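Local atomic coordinates of leucine aminopeptidase (PDB entry 7D1B), a protein that probably acts as a zinc-dependent glutaminyl cyclase of the M28 peptidase family, closing N-terminal glutamine into pyroglutamate. Residues A[145-155]-A[308-318]; A[154-162]-A[231-239]. All coordinates share one frame; numbering follows the deposited sequence.

Contacts 1 and 2 share Asn154 and Asp155, at the start of helix 153-167, and both reach the zinc ion through Asp155, which contact 1 joins to a second ligand, His309. Contact 2 is the deeper one: its centre lies about 7 Å from the centre of the chain and all its touching residues are buried, whereas contact 1 lies about 17 Å out and is partly buried. Their chemistry differs accordingly. In contact 1 two loop-rich segments are tied by an aspartate, waters and the metal; in contact 2 a helix rests on the end of strand 225-232 and the loop that follows it, through apolar side chains and one asparagine amide. Along the chain contact 2 is nested within the loop that contact 1 closes.

Contact 1: A[145-155]-A[308-318]; sequences NWRKPFASAND and WHLLSDTPDKI. With ZN (zinc ion), chain B.
Asp313 grips the start of helix 153-167 with both backbone and side chain. Its carbonyl O accepts Ala153 N at 3.0 Å through a nearly straight bond (173° at the hydrogen), with the donor above the carbonyl plane. Its CG stands anti to the backbone N (chi1 -178°), which carries the carboxylate toward the Ala153-Asn154 backbone, where OD1 takes Asn154 N at 2.8 Å on the syn side. Tyr305 OH is a second partner of OD1. The other oxygen, OD2, accepts a hydrogen bond from a water that also donates to Asp155 OD2 and takes the N-H of His309, so a second-shell carboxylate is linked to two metal-binding residues. An alanine in place of Asp313 would probably leave Asn154 N without its acceptor and this water less firmly fixed.

The Phe150 ring turns its edge to the 310-313 turn, CE1 lying 3.2 Å from Leu310 O, while Ser152 N sits over the centre of one face. Farther out, the two methyls of Leu311 divide between neighbours: CD1 meets Asn145 CB at 3.8 Å and the aliphatic part of Lys148, and CD2 comes within 3.4 Å of Pro149 O. A further water joins Pro149 O, Ala151 N and Leu311 O.

Asp155 OD2 and His309 NE2 each bind zinc at 2.0 Å, their carboxylate and imidazole planes only 15° apart. Asp155 OD1 is held by His130, and Trp308 NE1 lies over the centre of one face of the His309 ring. With Glu188 and a water that also accepts a bond from Trp308 NE1, these ligands form the single-zinc site characteristic of M28-type glutaminyl cyclases.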
# COMPACT_ATOMS: atom_id res chain seq x y z
N ASN A 145 8.92 1.67 25.86
CA ASN A 145 8.80 0.85 24.66
C ASN A 145 8.85 1.66 23.37
O ASN A 145 9.02 1.08 22.30
CB ASN A 145 7.53 0.01 24.71
CG ASN A 145 7.65 -1.13 25.68
OD1 ASN A 145 8.74 -1.64 25.90
ND2 ASN A 145 6.53 -1.54 26.27
N TRP A 146 8.71 2.99 23.44
CA TRP A 146 8.91 3.81 22.26
C TRP A 146 10.37 3.85 21.84
O TRP A 146 10.66 4.37 20.75
CB TRP A 146 8.43 5.23 22.50
CG TRP A 146 6.96 5.36 22.74
CD1 TRP A 146 6.04 4.34 22.89
CD2 TRP A 146 6.23 6.58 22.85
NE1 TRP A 146 4.79 4.87 23.09
CE2 TRP A 146 4.88 6.25 23.07
CE3 TRP A 146 6.59 7.94 22.78
CZ2 TRP A 146 3.88 7.21 23.21
CZ3 TRP A 146 5.60 8.90 22.92
CH2 TRP A 146 4.26 8.53 23.14
N ARG A 147 11.28 3.32 22.65
CA ARG A 147 12.69 3.33 22.28
C ARG A 147 13.11 2.05 21.59
O ARG A 147 14.27 1.93 21.17
CB ARG A 147 13.54 3.54 23.53
CG ARG A 147 13.08 4.69 24.40
CD ARG A 147 14.19 5.70 24.71
NE ARG A 147 14.84 5.47 26.00
CZ ARG A 147 15.53 4.39 26.37
NH1 ARG A 147 16.07 4.34 27.58
NH2 ARG A 147 15.74 3.38 25.54
N LYS A 148 12.21 1.10 21.44
CA LYS A 148 12.54 -0.18 20.83
C LYS A 148 12.19 -0.18 19.35
O LYS A 148 11.33 0.58 18.90
CB LYS A 148 11.76 -1.29 21.54
CG LYS A 148 12.15 -1.41 23.02
CD LYS A 148 11.39 -2.50 23.73
CE LYS A 148 11.91 -2.71 25.15
NZ LYS A 148 11.13 -3.75 25.86
N PRO A 149 12.86 -1.01 18.55
CA PRO A 149 12.60 -1.01 17.11
C PRO A 149 11.20 -1.54 16.79
O PRO A 149 10.77 -2.57 17.32
CB PRO A 149 13.69 -1.94 16.54
CG PRO A 149 14.19 -2.73 17.70
CD PRO A 149 14.01 -1.86 18.91
N PHE A 150 10.51 -0.82 15.92
CA PHE A 150 9.13 -1.13 15.54
C PHE A 150 9.14 -1.76 14.14
O PHE A 150 9.48 -1.08 13.16
CB PHE A 150 8.28 0.14 15.61
CG PHE A 150 6.89 -0.03 15.05
CD1 PHE A 150 6.04 -1.03 15.51
CD2 PHE A 150 6.44 0.83 14.07
CE1 PHE A 150 4.75 -1.17 14.98
CE2 PHE A 150 5.14 0.70 13.54
CZ PHE A 150 4.30 -0.32 13.99
N ALA A 151 8.76 -3.04 14.05
CA ALA A 151 8.87 -3.78 12.80
C ALA A 151 7.75 -3.46 11.81
O ALA A 151 7.94 -3.65 10.61
CB ALA A 151 8.83 -5.29 13.08
N SER A 152 6.59 -3.04 12.29
CA SER A 152 5.54 -2.57 11.39
C SER A 152 5.14 -3.62 10.34
O SER A 152 4.93 -3.28 9.18
CB SER A 152 5.98 -1.26 10.72
OG SER A 152 4.91 -0.54 10.17
N ALA A 153 5.04 -4.89 10.73
CA ALA A 153 4.89 -5.95 9.72
C ALA A 153 3.63 -5.79 8.88
O ALA A 153 3.67 -6.01 7.66
CB ALA A 153 4.88 -7.32 10.38
N ASN A 154 2.50 -5.47 9.50
CA ASN A 154 1.23 -5.36 8.80
C ASN A 154 0.94 -3.93 8.33
O ASN A 154 -0.18 -3.64 7.92
CB ASN A 154 0.10 -5.84 9.71
CG ASN A 154 -1.20 -6.14 8.97
OD1 ASN A 154 -1.20 -6.59 7.82
ND2 ASN A 154 -2.32 -5.90 9.65
N ASP A 155 1.92 -3.04 8.40
CA ASP A 155 1.68 -1.61 8.27
C ASP A 155 2.73 -1.10 7.29
O ASP A 155 3.87 -0.82 7.66
CB ASP A 155 1.77 -1.02 9.67
CG ASP A 155 1.44 0.45 9.73
OD1 ASP A 155 1.34 1.13 8.69
OD2 ASP A 155 1.31 0.97 10.89
N TRP A 308 -1.88 -2.72 15.90
CA TRP A 308 -1.58 -1.43 15.29
C TRP A 308 -0.69 -0.58 16.19
O TRP A 308 -1.05 -0.28 17.33
CB TRP A 308 -2.90 -0.73 15.05
CG TRP A 308 -2.78 0.62 14.41
CD1 TRP A 308 -2.24 0.92 13.19
CD2 TRP A 308 -3.23 1.86 14.97
NE1 TRP A 308 -2.35 2.27 12.95
CE2 TRP A 308 -2.96 2.87 14.02
CE3 TRP A 308 -3.85 2.22 16.17
CZ2 TRP A 308 -3.27 4.22 14.25
CZ3 TRP A 308 -4.16 3.55 16.40
CH2 TRP A 308 -3.87 4.53 15.44
N HIS A 309 0.47 -0.21 15.66
CA HIS A 309 1.43 0.64 16.37
C HIS A 309 1.85 0.06 17.72
O HIS A 309 2.18 0.81 18.65
CB HIS A 309 0.92 2.09 16.45
CG HIS A 309 0.81 2.72 15.09
ND1 HIS A 309 0.25 3.96 14.87
CD2 HIS A 309 1.21 2.26 13.88
CE1 HIS A 309 0.28 4.21 13.57
NE2 HIS A 309 0.88 3.22 12.95
N LEU A 310 1.88 -1.27 17.81
CA LEU A 310 2.44 -1.99 18.94
C LEU A 310 3.67 -2.77 18.49
O LEU A 310 3.79 -3.15 17.32
CB LEU A 310 1.44 -2.98 19.57
CG LEU A 310 0.18 -2.33 20.14
CD1 LEU A 310 -0.78 -3.40 20.68
CD2 LEU A 310 0.53 -1.33 21.25
N LEU A 311 4.57 -3.04 19.44
CA LEU A 311 5.77 -3.81 19.12
C LEU A 311 5.44 -5.21 18.64
O LEU A 311 6.28 -5.85 17.99
CB LEU A 311 6.70 -3.88 20.32
CG LEU A 311 7.30 -2.52 20.70
CD1 LEU A 311 7.99 -2.61 22.05
CD2 LEU A 311 8.27 -2.05 19.63
N SER A 312 4.23 -5.70 18.94
CA SER A 312 3.77 -7.00 18.49
C SER A 312 3.29 -7.02 17.03
O SER A 312 2.82 -8.06 16.58
CB SER A 312 2.68 -7.50 19.45
OG SER A 312 1.68 -6.49 19.61
N ASP A 313 3.43 -5.93 16.29
CA ASP A 313 3.13 -5.93 14.85
C ASP A 313 4.32 -6.52 14.11
O ASP A 313 5.16 -5.82 13.55
CB ASP A 313 2.81 -4.51 14.38
CG ASP A 313 2.43 -4.44 12.91
OD1 ASP A 313 2.15 -5.50 12.30
OD2 ASP A 313 2.43 -3.31 12.35
N THR A 314 4.40 -7.85 14.12
CA THR A 314 5.56 -8.60 13.67
C THR A 314 5.13 -9.63 12.63
O THR A 314 3.93 -9.87 12.44
CB THR A 314 6.21 -9.29 14.88
OG1 THR A 314 5.22 -10.03 15.60
CG2 THR A 314 6.85 -8.26 15.80
N PRO A 315 6.09 -10.24 11.92
CA PRO A 315 5.72 -11.13 10.80
C PRO A 315 4.82 -12.29 11.18
O PRO A 315 4.05 -12.77 10.33
CB PRO A 315 7.07 -11.60 10.25
CG PRO A 315 7.96 -10.42 10.52
CD PRO A 315 7.54 -9.95 11.90
N ASP A 316 4.87 -12.78 12.43
CA ASP A 316 4.00 -13.88 12.82
C ASP A 316 2.53 -13.49 12.86
O ASP A 316 1.67 -14.37 12.99
CB ASP A 316 4.40 -14.38 14.20
CG ASP A 316 4.42 -13.28 15.21
OD1 ASP A 316 5.40 -12.51 15.22
OD2 ASP A 316 3.42 -13.13 15.93
N LYS A 317 2.21 -12.20 12.73
CA LYS A 317 0.81 -11.78 12.66
C LYS A 317 0.26 -11.83 11.24
O LYS A 317 -0.94 -11.61 11.05
CB LYS A 317 0.65 -10.35 13.19
CG LYS A 317 1.23 -10.13 14.59
CD LYS A 317 0.64 -11.11 15.63
CE LYS A 317 1.12 -10.79 17.04
NZ LYS A 317 2.60 -10.82 17.14
N ILE A 318 1.09 -12.10 10.25
CA ILE A 318 0.66 -12.07 8.86
C ILE A 318 0.13 -13.44 8.46
O ILE A 318 0.75 -14.46 8.75
CB ILE A 318 1.83 -11.67 7.95
CG1 ILE A 318 2.44 -10.34 8.39
CG2 ILE A 318 1.38 -11.65 6.49
CD1 ILE A 318 1.44 -9.18 8.46
ZN ZN B . 1.04 2.91 10.95
O HOH W 1 8.38 -4.51 16.63
O HOH W 2 1.03 -1.05 13.00
O HOH W 3 -0.97 3.11 10.34

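Contact 2: A[154-162]-A[231-239]; sequences NDGTAGAAL and LLDLFAHDG. With ZN (zinc ion), chain B.
Asn154 and the 234-237 loop meet through both ends of one side-chain amide. OD1 accepts Ala236 N at 2.9 Å in the carbonyl plane, on a lone pair, and ND2 donates to His237 ND1 at 2.9 Å. The amide and imidazole planes stand 77° apart, and the donor lies well out of the ring plane. With CG anti to the backbone N (chi1 -164°), the amide reaches across to the loop; His237 NE2 is bonded to Asp302, which is likely to fix the ring's rotation. The Asn154 carbonyl adds a weak bond from Leu234 N. Nearer the metal, Leu234 CD2 packs 3.7 Å from Asp155 CB, and Asp155 OD1, hydrogen-bonded to His130, lies 3.6 Å from Asp233 OD1, a close approach of like charges.

Farther along the helix, Phe235 sets its ring edge against the backbone, CE1 being 3.5 Å from Gly159 N. A CB at Gly159 would point toward the other segment and crowd Leu232 and Phe235. Leu162 CD2 touches Leu232 CD1 at 4.0 Å and also the Phe235 ring.

Helix 153-167 thus lies over the end of strand 225-232 and the following loop, the strand running between strands 123-130 and 297-300; helix 320-336 packs on Leu162, Leu232 and Phe235, and helix 51-63 on Thr157, Ala160 and Ala161.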
# COMPACT_ATOMS: atom_id res chain seq x y z
N ASN A 154 2.50 -5.47 9.50
CA ASN A 154 1.23 -5.36 8.80
C ASN A 154 0.94 -3.93 8.33
O ASN A 154 -0.18 -3.64 7.92
CB ASN A 154 0.10 -5.84 9.71
CG ASN A 154 -1.20 -6.14 8.97
OD1 ASN A 154 -1.20 -6.59 7.82
ND2 ASN A 154 -2.32 -5.90 9.65
N ASP A 155 1.92 -3.04 8.40
CA ASP A 155 1.68 -1.61 8.27
C ASP A 155 2.73 -1.10 7.29
O ASP A 155 3.87 -0.82 7.66
CB ASP A 155 1.77 -1.02 9.67
CG ASP A 155 1.44 0.45 9.73
OD1 ASP A 155 1.34 1.13 8.69
OD2 ASP A 155 1.31 0.97 10.89
N GLY A 156 2.34 -1.02 6.02
CA GLY A 156 3.27 -0.75 4.93
C GLY A 156 4.01 -1.98 4.46
O GLY A 156 3.94 -2.36 3.29
N THR A 157 4.69 -2.66 5.39
CA THR A 157 5.58 -3.75 5.03
C THR A 157 4.82 -4.81 4.25
O THR A 157 5.30 -5.30 3.22
CB THR A 157 6.21 -4.36 6.28
OG1 THR A 157 6.70 -3.32 7.13
CG2 THR A 157 7.35 -5.28 5.90
N ALA A 158 3.65 -5.21 4.75
CA ALA A 158 2.92 -6.30 4.09
C ALA A 158 2.47 -5.91 2.69
O ALA A 158 2.38 -6.79 1.82
CB ALA A 158 1.73 -6.74 4.94
N GLY A 159 2.17 -4.63 2.45
CA GLY A 159 1.83 -4.21 1.10
C GLY A 159 3.02 -4.33 0.17
O GLY A 159 2.90 -4.81 -0.96
N ALA A 160 4.20 -3.87 0.62
CA ALA A 160 5.41 -4.05 -0.18
C ALA A 160 5.66 -5.53 -0.45
O ALA A 160 6.03 -5.91 -1.58
CB ALA A 160 6.60 -3.40 0.52
N ALA A 161 5.48 -6.37 0.57
CA ALA A 161 5.70 -7.80 0.40
C ALA A 161 4.70 -8.42 -0.57
O ALA A 161 5.07 -9.29 -1.37
CB ALA A 161 5.64 -8.49 1.76
N LEU A 162 3.44 -7.99 -0.51
CA LEU A 162 2.47 -8.51 -1.47
C LEU A 162 2.85 -8.08 -2.88
O LEU A 162 2.72 -8.87 -3.82
CB LEU A 162 1.05 -8.09 -1.10
CG LEU A 162 -0.03 -8.61 -2.08
CD1 LEU A 162 0.02 -10.15 -2.22
CD2 LEU A 162 -1.41 -8.18 -1.63
N LEU A 231 -5.02 1.28 -2.35
CA LEU A 231 -4.04 1.36 -1.28
C LEU A 231 -4.22 0.16 -0.37
O LEU A 231 -5.34 -0.16 0.03
CB LEU A 231 -4.26 2.65 -0.50
CG LEU A 231 -3.41 2.78 0.77
CD1 LEU A 231 -1.92 2.90 0.44
CD2 LEU A 231 -3.86 3.99 1.58
N LEU A 232 -3.12 -0.50 -0.06
CA LEU A 232 -3.11 -1.63 0.87
C LEU A 232 -2.57 -1.15 2.20
O LEU A 232 -1.44 -0.66 2.25
CB LEU A 232 -2.16 -2.69 0.33
CG LEU A 232 -2.54 -3.27 -1.04
CD1 LEU A 232 -1.39 -4.14 -1.55
CD2 LEU A 232 -3.86 -4.04 -0.96
N ASP A 233 -3.33 -1.31 3.29
CA ASP A 233 -2.83 -0.88 4.59
C ASP A 233 -3.51 -1.71 5.68
O ASP A 233 -4.74 -1.80 5.69
CB ASP A 233 -3.18 0.60 4.80
CG ASP A 233 -2.32 1.27 5.87
OD1 ASP A 233 -1.40 0.62 6.44
OD2 ASP A 233 -2.55 2.48 6.18
N LEU A 234 -2.75 -2.32 6.59
CA LEU A 234 -3.34 -3.06 7.71
C LEU A 234 -4.34 -4.10 7.22
O LEU A 234 -5.48 -4.16 7.69
CB LEU A 234 -3.97 -2.15 8.76
CG LEU A 234 -3.18 -0.93 9.21
CD1 LEU A 234 -4.03 -0.12 10.17
CD2 LEU A 234 -1.89 -1.32 9.86
N PHE A 235 -3.90 -4.95 6.28
CA PHE A 235 -4.81 -5.80 5.53
C PHE A 235 -4.48 -7.27 5.58
O PHE A 235 -5.25 -8.06 5.05
CB PHE A 235 -4.82 -5.38 4.04
CG PHE A 235 -3.55 -5.74 3.33
CD1 PHE A 235 -2.46 -4.89 3.36
CD2 PHE A 235 -3.43 -6.95 2.66
CE1 PHE A 235 -1.25 -5.26 2.77
CE2 PHE A 235 -2.23 -7.32 2.06
CZ PHE A 235 -1.14 -6.46 2.11
N ALA A 236 -3.34 -7.66 6.16
CA ALA A 236 -2.78 -8.98 5.91
C ALA A 236 -2.87 -9.91 7.10
O ALA A 236 -2.36 -11.04 7.03
CB ALA A 236 -1.32 -8.85 5.45
N HIS A 237 -3.50 -9.48 8.19
CA HIS A 237 -3.62 -10.32 9.38
C HIS A 237 -4.70 -11.38 9.21
O HIS A 237 -5.62 -11.28 8.38
CB HIS A 237 -3.89 -9.45 10.61
CG HIS A 237 -4.99 -8.45 10.43
ND1 HIS A 237 -4.86 -7.36 9.59
CD2 HIS A 237 -6.21 -8.37 10.99
CE1 HIS A 237 -5.97 -6.64 9.66
NE2 HIS A 237 -6.81 -7.23 10.50
N ASP A 238 -4.58 -12.41 10.04
CA ASP A 238 -5.50 -13.55 10.02
C ASP A 238 -6.90 -13.10 10.41
O ASP A 238 -7.09 -12.53 11.49
CB ASP A 238 -4.96 -14.57 11.03
CG ASP A 238 -5.68 -15.89 11.00
OD1 ASP A 238 -6.35 -16.21 10.01
OD2 ASP A 238 -5.54 -16.63 11.99
N GLY A 239 -7.89 -13.37 9.57
CA GLY A 239 -9.25 -12.99 9.92
C GLY A 239 -9.54 -11.52 9.75
O GLY A 239 -10.52 -11.03 10.32
ZN ZN B . 1.04 2.91 10.95
O HOH W 4 0.68 -2.10 3.42
O HOH W 3 -0.97 3.11 10.34